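Local coordinates for SYE1 (Shewanella oneidensis, PDB 4AWT), which binds flavin mononucleotide and probably acts as an NAD(P)H-dependent oxidoreductase on carbon-carbon double bonds, as other members of the Old Yellow Enzyme family do, at residues Ser4-Ile9 with Leu16-Val21; Gly12-Lys17 with Gly94-Ala99. The protein carries 1 engineered substitution. All blocks are in the same frame, centred on the assembly; numbering follows the deposited sequence.

From the N terminus, residues 4-9 lead into the antiparallel hairpin of strands 9-11 and 14-16, and interaction 1 closes that excursion by bringing 16-21 back against 4-9, where barrel strand 20-22 begins. Interaction 2 starts on the returning hairpin strand, within 12-17, and spans a far longer loop to residues 94-99, on the third barrel strand. The two share Leu16 and Lys17, so they overlap along the chain: one joins the N terminus to the first strand, the other ties the hairpin to the third.

Interaction 1 of 2, residues Ser4-Ile9 with Leu16-Val21; sequences SLFQPI and LKNRIV
Arg19 reaches the 4-9 segment with CG beside its backbone N (chi1 -54°) and a bend at chi2 (-54°) that folds its chain across the carbonyls of Ser4, Gln7 and Pro8, while Leu5, with CG opposite its own N (chi1 -168°), lays its branches across Ile20. The guanidinium edge works through NE, which donates to Pro8 O at 3.0 Å from well above that carbonyl's plane and weakly to Gln7 O. Ile9 CD1 lies over one face of the guanidinium, offset toward its rim, and Ser4 O lies over the opposite face. Water 2 bridges Arg19 NH2 and Pro8 O, so two donors share this oxygen; NH1 is taken by Asp317 O.

Backbone bonds hold either end of the contact. Arg19 N donates to Leu5 O at 3.0 Å, and Ile9 and Leu16 form an antiparallel hydrogen-bonded pair, with Leu16 N to Ile9 O at 2.8 Å. Between them Asn18 makes an Asx turn, its OD1 accepting from Ile20 N at 2.9 Å. Water 1 links Phe6 O to Lys17 O.

On the apolar side, Leu5 CG meets Ile20 CG1 at 3.7 Å, the side chains crossing nearly at right angles, and the CZ corner of Phe6 approaches Ile20 CD1 obliquely at 3.5 Å. A serine in place of Leu5 would probably open a gap beside Ile20 CG1, leaving that branch without its leucine neighbour.

The N terminus is thereby seated beside the closing seam of the barrel: Leu5 also packs on helix 304-312, Phe6 and Ile20 on Pro332 of helix 331-337, and Arg19 pairs through its backbone with Ile319 of strand 318-320.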
ATOM      1  N   SER A   4     -21.623   6.335  11.324  1.00  6.43           N
ATOM      2  CA  SER A   4     -21.329   5.280  10.348  1.00  6.68           C
ATOM      3  C   SER A   4     -19.903   4.793  10.426  1.00  6.19           C
ATOM      4  O   SER A   4     -19.635   3.585  10.211  1.00  6.71           O
ATOM      5  CB  SER A   4     -21.630   5.774   8.950  1.00  7.10           C
ATOM      6  OG  SER A   4     -23.029   6.011   8.829  1.00  8.41           O
ATOM      7  N   LEU A   5     -18.964   5.682  10.732  1.00  6.38           N
ATOM      8  CA  LEU A   5     -17.557   5.290  10.845  1.00  6.29           C
ATOM      9  C   LEU A   5     -17.357   4.197  11.873  1.00  5.78           C
ATOM     10  O   LEU A   5     -16.417   3.420  11.784  1.00  6.45           O
ATOM     11  CB  LEU A   5     -16.743   6.553  11.140  1.00  7.08           C
ATOM     12  CG  LEU A   5     -15.224   6.399  11.021  1.00  7.41           C
ATOM     13  CD1 LEU A   5     -14.814   6.119   9.598  1.00  8.78           C
ATOM     14  CD2 LEU A   5     -14.568   7.680  11.538  1.00  9.44           C
ATOM     15  N   PHE A   6     -18.228   4.188  12.900  1.00  5.77           N
ATOM     16  CA  PHE A   6     -18.136   3.256  14.011  1.00  6.16           C
ATOM     17  C   PHE A   6     -19.118   2.097  13.891  1.00  6.18           C
ATOM     18  O   PHE A   6     -19.343   1.399  14.885  1.00  7.66           O
ATOM     19  CB  PHE A   6     -18.221   3.990  15.343  1.00  6.80           C
ATOM     20  CG  PHE A   6     -16.910   4.662  15.610  1.00  7.20           C
ATOM     21  CD1 PHE A   6     -15.855   3.896  16.111  1.00  9.70           C
ATOM     22  CD2 PHE A   6     -16.681   5.991  15.307  1.00  8.94           C
ATOM     23  CE1 PHE A   6     -14.619   4.498  16.247  1.00 12.29           C
ATOM     24  CE2 PHE A   6     -15.446   6.566  15.468  1.00 10.82           C
ATOM     25  CZ  PHE A   6     -14.415   5.790  15.941  1.00 12.87           C
ATOM     26  N   GLN A   7     -19.591   1.833  12.682  1.00  6.32           N
ATOM     27  CA  GLN A   7     -20.321   0.629  12.360  1.00  6.22           C
ATOM     28  C   GLN A   7     -19.353  -0.455  11.903  1.00  6.11           C
ATOM     29  O   GLN A   7     -18.382  -0.176  11.203  1.00  7.47           O
ATOM     30  CB  GLN A   7     -21.295   0.887  11.228  1.00  6.57           C
ATOM     31  CG  GLN A   7     -22.454   1.803  11.680  1.00  6.66           C
ATOM     32  CD  GLN A   7     -23.440   1.057  12.533  1.00  6.40           C
ATOM     33  OE1 GLN A   7     -23.717   1.478  13.733  1.00  8.36           O
ATOM     34  NE2 GLN A   7     -23.979   0.032  12.073  1.00  5.80           N
ATOM     35  N   PRO A   8     -19.597  -1.708  12.267  1.00  6.21           N
ATOM     36  CA  PRO A   8     -18.774  -2.812  11.772  0.70  6.62           C
ATOM     37  C   PRO A   8     -18.986  -3.023  10.269  1.00  6.31           C
ATOM     38  O   PRO A   8     -19.860  -2.395   9.636  1.00  7.13           O
ATOM     39  CB  PRO A   8     -19.261  -3.993  12.580  0.70  7.45           C
ATOM     40  CG  PRO A   8     -20.702  -3.676  12.836  0.70  8.01           C
ATOM     41  CD  PRO A   8     -20.703  -2.181  13.125  0.70  7.36           C
ATOM     42  N   ILE A   9     -18.178  -3.894   9.698  1.00  6.47           N
ATOM     43  CA  ILE A   9     -18.287  -4.231   8.286  1.00  6.16           C
ATOM     44  C   ILE A   9     -17.706  -5.619   8.065  1.00  6.31           C
ATOM     45  O   ILE A   9     -16.706  -5.994   8.671  1.00  7.00           O
ATOM     46  CB  ILE A   9     -17.570  -3.180   7.406  1.00  6.48           C
ATOM     47  CG1 ILE A   9     -17.871  -3.453   5.932  1.00  7.54           C
ATOM     48  CG2 ILE A   9     -16.106  -3.065   7.704  1.00  7.60           C
ATOM     49  CD1 ILE A   9     -17.386  -2.287   5.028  1.00  9.52           C
ATOM     50  N   LEU A  16     -15.183  -6.962  10.770  1.00  7.93           N
ATOM     51  CA  LEU A  16     -14.341  -5.912  11.302  1.00  8.02           C
ATOM     52  C   LEU A  16     -15.128  -5.016  12.241  1.00  7.66           C
ATOM     53  O   LEU A  16     -16.318  -4.809  12.080  1.00  8.74           O
ATOM     54  CB  LEU A  16     -13.770  -5.065  10.172  1.00  7.62           C
ATOM     55  CG  LEU A  16     -13.067  -5.845   9.042  1.00  8.25           C
ATOM     56  CD1 LEU A  16     -12.477  -4.838   8.048  1.00  8.91           C
ATOM     57  CD2 LEU A  16     -11.990  -6.808   9.576  1.00  9.98           C
ATOM     58  N   LYS A  17     -14.429  -4.439  13.215  1.00  7.99           N
ATOM     59  CA  LYS A  17     -15.017  -3.713  14.292  0.51  8.35           C
ATOM     60  C   LYS A  17     -15.594  -2.350  13.919  1.00  7.76           C
ATOM     61  O   LYS A  17     -16.546  -1.894  14.533  1.00  9.65           O
ATOM     62  CB  LYS A  17     -13.933  -3.492  15.368  0.51 11.31           C
ATOM     63  CG  LYS A  17     -13.703  -4.839  16.065  0.51 14.14           C
ATOM     64  CD  LYS A  17     -13.160  -4.785  17.429  0.51 16.74           C
ATOM     65  CE  LYS A  17     -12.821  -6.192  17.954  0.51 24.67           C
ATOM     66  NZ  LYS A  17     -11.876  -6.081  19.088  0.51 25.41           N
ATOM     67  N   ASN A  18     -14.985  -1.690  12.943  1.00  6.60           N
ATOM     68  CA  ASN A  18     -15.366  -0.363  12.545  1.00  6.04           C
ATOM     69  C   ASN A  18     -14.860  -0.143  11.112  1.00  5.95           C
ATOM     70  O   ASN A  18     -14.277  -1.052  10.513  1.00  6.64           O
ATOM     71  CB  ASN A  18     -14.886   0.695  13.534  1.00  6.22           C
ATOM     72  CG  ASN A  18     -13.372   0.701  13.655  1.00  6.18           C
ATOM     73  OD1 ASN A  18     -12.678   0.789  12.644  1.00  6.40           O
ATOM     74  ND2 ASN A  18     -12.870   0.646  14.870  1.00  8.24           N
ATOM     75  N   ARG A  19     -15.107   1.060  10.588  1.00  5.66           N
ATOM     76  CA  ARG A  19     -14.816   1.429   9.220  0.68  5.53           C
ATOM     77  C   ARG A  19     -13.474   2.120   9.061  1.00  5.47           C
ATOM     78  O   ARG A  19     -13.196   2.671   7.979  1.00  6.49           O
ATOM     79  CB  ARG A  19     -15.900   2.345   8.634  0.68  5.97           C
ATOM     80  CG  ARG A  19     -17.296   1.809   8.735  0.68  5.78           C
ATOM     81  CD  ARG A  19     -17.473   0.446   8.144  0.68  5.95           C
ATOM     82  NE  ARG A  19     -18.885   0.035   8.096  0.68  6.50           N
ATOM     83  CZ  ARG A  19     -19.718   0.340   7.139  0.68  7.03           C
ATOM     84  NH1 ARG A  19     -19.362   1.098   6.122  0.68  7.05           N
ATOM     85  NH2 ARG A  19     -20.975  -0.092   7.194  0.68 10.45           N
ATOM     86  N   ILE A  20     -12.662   2.139  10.112  1.00  5.71           N
ATOM     87  CA  ILE A  20     -11.393   2.858  10.112  1.00  5.33           C
ATOM     88  C   ILE A  20     -10.269   1.902   9.697  1.00  5.61           C
ATOM     89  O   ILE A  20     -10.122   0.816  10.255  1.00  6.45           O
ATOM     90  CB  ILE A  20     -11.122   3.450  11.504  1.00  5.82           C
ATOM     91  CG1 ILE A  20     -12.206   4.470  11.833  1.00  6.59           C
ATOM     92  CG2 ILE A  20      -9.718   4.012  11.592  1.00  7.19           C
ATOM     93  CD1 ILE A  20     -12.246   4.848  13.299  1.00  8.97           C
ATOM     94  N   VAL A  21      -9.444   2.380   8.762  1.00  5.35           N
ATOM     95  CA  VAL A  21      -8.288   1.650   8.300  1.00  5.13           C
ATOM     96  C   VAL A  21      -7.012   2.392   8.702  1.00  4.86           C
ATOM     97  O   VAL A  21      -6.897   3.602   8.558  1.00  5.31           O
ATOM     98  CB  VAL A  21      -8.353   1.475   6.765  1.00  5.21           C
ATOM     99  CG1 VAL A  21      -7.128   0.761   6.236  1.00  6.43           C
ATOM    100  CG2 VAL A  21      -9.633   0.747   6.394  1.00  6.19           C
TER
HETATM  101  O   HOH W   1     -17.220   0.147  16.286  1.00 13.45           O
HETATM  102  O   HOH W   2     -22.360  -2.274   8.504  1.00 11.35           O

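Interaction 2 of 2, residues Gly12-Lys17 with Gly94-Ala99; sequences GALTLK and GCAIFA
Strands 14-16 and 96-99 pass each other at 112° with their axes 9.4 Å apart, too far for backbone pairing, and the nearest CA atoms, those of Leu16 and Ala96, are 7.2 Å apart. Side chains alone therefore bridge the two layers, and the arrangement illustrates how a short hairpin can cover the end of a barrel without joining its sheet.

Ala96 is the meeting point. Its methyl points at the hairpin and receives two leucines that come from alternate positions of the same strand: Leu16 CD2 touches Ala96 CB at 3.6 Å and Leu14 CD1 touches it at 3.9 Å. Leu14 takes CG opposite its carbonyl carbon (chi1 -53°) with an extended second torsion (168°), which carries CD1 far enough inward to touch Phe98 as well. There it arrives at the ring's edge, close to the ring plane, 4.1 Å from CE1, the two side chains sliding past each other in opposite directions. Leu11 of the hairpin's other strand also touches Phe98, whose ring meets that of Tyr266 on barrel strand 266-270.

Farther out, the extended chain of Lys17 reaches toward Gly94, the residue with positive phi that follows helix 77-92, and in the conformers described its NZ stands 3.5 Å from Gly94 O, a loose and tentative approach.

Across these segments no hydrogen bond is made: the hold is apolar, carried by methyl groups and one ring edge, with a lysine ammonium tentatively near a carbonyl at the outer margin. Such a contact depends on shape and on the exclusion of water more than on directional bonds.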
ATOM      1  N   GLY A  12     -14.877 -10.106   3.429  1.00  8.96           N
ATOM      2  CA  GLY A  12     -14.681 -11.510   3.121  1.00 10.63           C
ATOM      3  C   GLY A  12     -15.216 -12.395   4.231  1.00 11.46           C
ATOM      4  O   GLY A  12     -16.388 -12.302   4.585  1.00 13.82           O
ATOM      5  N   ALA A  13     -14.369 -13.233   4.796  1.00 13.26           N
ATOM      6  CA  ALA A  13     -14.677 -14.077   5.921  1.00 15.95           C
ATOM      7  C   ALA A  13     -14.542 -13.370   7.246  1.00 14.93           C
ATOM      8  O   ALA A  13     -14.843 -13.976   8.263  1.00 23.68           O
ATOM      9  CB  ALA A  13     -13.785 -15.328   5.926  1.00 21.68           C
ATOM     10  N   LEU A  14     -14.104 -12.146   7.314  1.00 10.45           N
ATOM     11  CA  LEU A  14     -13.855 -11.377   8.517  1.00 10.51           C
ATOM     12  C   LEU A  14     -14.998 -10.470   8.872  1.00  8.76           C
ATOM     13  O   LEU A  14     -15.649  -9.963   7.939  1.00  9.38           O
ATOM     14  CB  LEU A  14     -12.608 -10.503   8.321  1.00 11.75           C
ATOM     15  CG  LEU A  14     -11.354 -11.246   7.863  1.00 14.14           C
ATOM     16  CD1 LEU A  14     -10.322 -10.182   7.434  1.00 18.35           C
ATOM     17  CD2 LEU A  14     -10.792 -12.200   8.887  1.00 22.97           C
ATOM     18  N   THR A  15     -15.216 -10.176  10.151  1.00  9.98           N
ATOM     19  CA  THR A  15     -16.161  -9.159  10.600  1.00 11.17           C
ATOM     20  C   THR A  15     -15.134  -8.201  11.256  0.56 12.29           C
ATOM     21  O   THR A  15     -14.298  -8.540  12.127  0.56 16.82           O
ATOM     22  CB  THR A  15     -17.313  -9.744  11.471  1.00 13.71           C
ATOM     23  OG1 THR A  15     -16.825 -10.398  12.601  1.00 15.33           O
ATOM     24  CG2 THR A  15     -18.076 -10.751  10.610  1.00 16.33           C
ATOM     25  N   LEU A  16     -15.183  -6.962  10.770  1.00  7.93           N
ATOM     26  CA  LEU A  16     -14.341  -5.912  11.302  1.00  8.02           C
ATOM     27  C   LEU A  16     -15.128  -5.016  12.241  1.00  7.66           C
ATOM     28  O   LEU A  16     -16.318  -4.809  12.080  1.00  8.74           O
ATOM     29  CB  LEU A  16     -13.770  -5.065  10.172  1.00  7.62           C
ATOM     30  CG  LEU A  16     -13.067  -5.845   9.042  1.00  8.25           C
ATOM     31  CD1 LEU A  16     -12.477  -4.838   8.048  1.00  8.91           C
ATOM     32  CD2 LEU A  16     -11.990  -6.808   9.576  1.00  9.98           C
ATOM     33  N   LYS A  17     -14.429  -4.439  13.215  1.00  7.99           N
ATOM     34  CA  LYS A  17     -15.017  -3.713  14.292  0.51  8.35           C
ATOM     35  C   LYS A  17     -15.594  -2.350  13.919  1.00  7.76           C
ATOM     36  O   LYS A  17     -16.546  -1.894  14.533  1.00  9.65           O
ATOM     37  CB  LYS A  17     -13.933  -3.492  15.368  0.51 11.31           C
ATOM     38  CG  LYS A  17     -13.703  -4.839  16.065  0.51 14.14           C
ATOM     39  CD  LYS A  17     -13.160  -4.785  17.429  0.51 16.74           C
ATOM     40  CE  LYS A  17     -12.821  -6.192  17.954  0.51 24.67           C
ATOM     41  NZ  LYS A  17     -11.876  -6.081  19.088  0.51 25.41           N
ATOM     42  N   GLY A  94      -7.447  -8.393  18.712  0.50 11.25           N
ATOM     43  CA  GLY A  94      -8.739  -8.345  18.005  0.50 11.78           C
ATOM     44  C   GLY A  94      -8.640  -7.377  16.833  0.50 11.23           C
ATOM     45  O   GLY A  94      -9.088  -6.274  16.953  0.50 12.91           O
ATOM     46  N   CYS A  95      -8.047  -7.766  15.746  0.50 11.16           N
ATOM     47  CA  CYS A  95      -7.902  -6.814  14.650  1.00  8.37           C
ATOM     48  C   CYS A  95      -7.523  -7.697  13.466  1.00  9.54           C
ATOM     49  O   CYS A  95      -6.996  -8.781  13.646  1.00 17.87           O
ATOM     50  CB  CYS A  95      -6.893  -5.712  14.862  1.00  9.04           C
ATOM     51  SG  CYS A  95      -6.753  -4.474  13.584  1.00  9.56           S
ATOM     52  N   ALA A  96      -7.833  -7.264  12.285  1.00  8.58           N
ATOM     53  CA  ALA A  96      -7.432  -7.905  11.024  1.00  8.39           C
ATOM     54  C   ALA A  96      -6.265  -7.146  10.431  1.00  6.63           C
ATOM     55  O   ALA A  96      -6.190  -5.928  10.535  1.00  6.96           O
ATOM     56  CB  ALA A  96      -8.588  -7.914  10.036  1.00 10.68           C
ATOM     57  N   ILE A  97      -5.353  -7.885   9.781  1.00  6.37           N
ATOM     58  CA  ILE A  97      -4.194  -7.248   9.189  1.00  5.77           C
ATOM     59  C   ILE A  97      -3.877  -7.892   7.836  1.00  5.66           C
ATOM     60  O   ILE A  97      -3.804  -9.121   7.712  1.00  6.47           O
ATOM     61  CB  ILE A  97      -3.001  -7.266  10.135  1.00  6.47           C
ATOM     62  CG1 ILE A  97      -1.806  -6.523   9.520  1.00  6.91           C
ATOM     63  CG2 ILE A  97      -2.617  -8.651  10.622  1.00  8.13           C
ATOM     64  CD1 ILE A  97      -0.662  -6.224  10.479  1.00  9.44           C
ATOM     65  N   PHE A  98      -3.709  -7.032   6.837  1.00  5.46           N
ATOM     66  CA  PHE A  98      -3.312  -7.434   5.489  1.00  5.29           C
ATOM     67  C   PHE A  98      -1.885  -6.986   5.238  1.00  5.35           C
ATOM     68  O   PHE A  98      -1.477  -5.925   5.712  1.00  6.82           O
ATOM     69  CB  PHE A  98      -4.227  -6.840   4.424  1.00  5.57           C
ATOM     70  CG  PHE A  98      -5.532  -7.573   4.162  1.00  5.68           C
ATOM     71  CD1 PHE A  98      -6.262  -8.197   5.164  1.00  6.29           C
ATOM     72  CD2 PHE A  98      -6.036  -7.615   2.864  1.00  5.97           C
ATOM     73  CE1 PHE A  98      -7.454  -8.845   4.877  1.00  6.84           C
ATOM     74  CE2 PHE A  98      -7.231  -8.263   2.582  1.00  6.79           C
ATOM     75  CZ  PHE A  98      -7.943  -8.868   3.581  1.00  6.80           C
ATOM     76  N   ALA A  99      -1.129  -7.763   4.462  1.00  5.10           N
ATOM     77  CA  ALA A  99       0.218  -7.412   4.064  1.00  5.09           C
ATOM     78  C   ALA A  99       0.198  -6.684   2.727  1.00  4.71           C
ATOM     79  O   ALA A  99      -0.340  -7.226   1.764  1.00  5.38           O
ATOM     80  CB  ALA A  99       1.100  -8.645   3.909  1.00  5.86           C
TER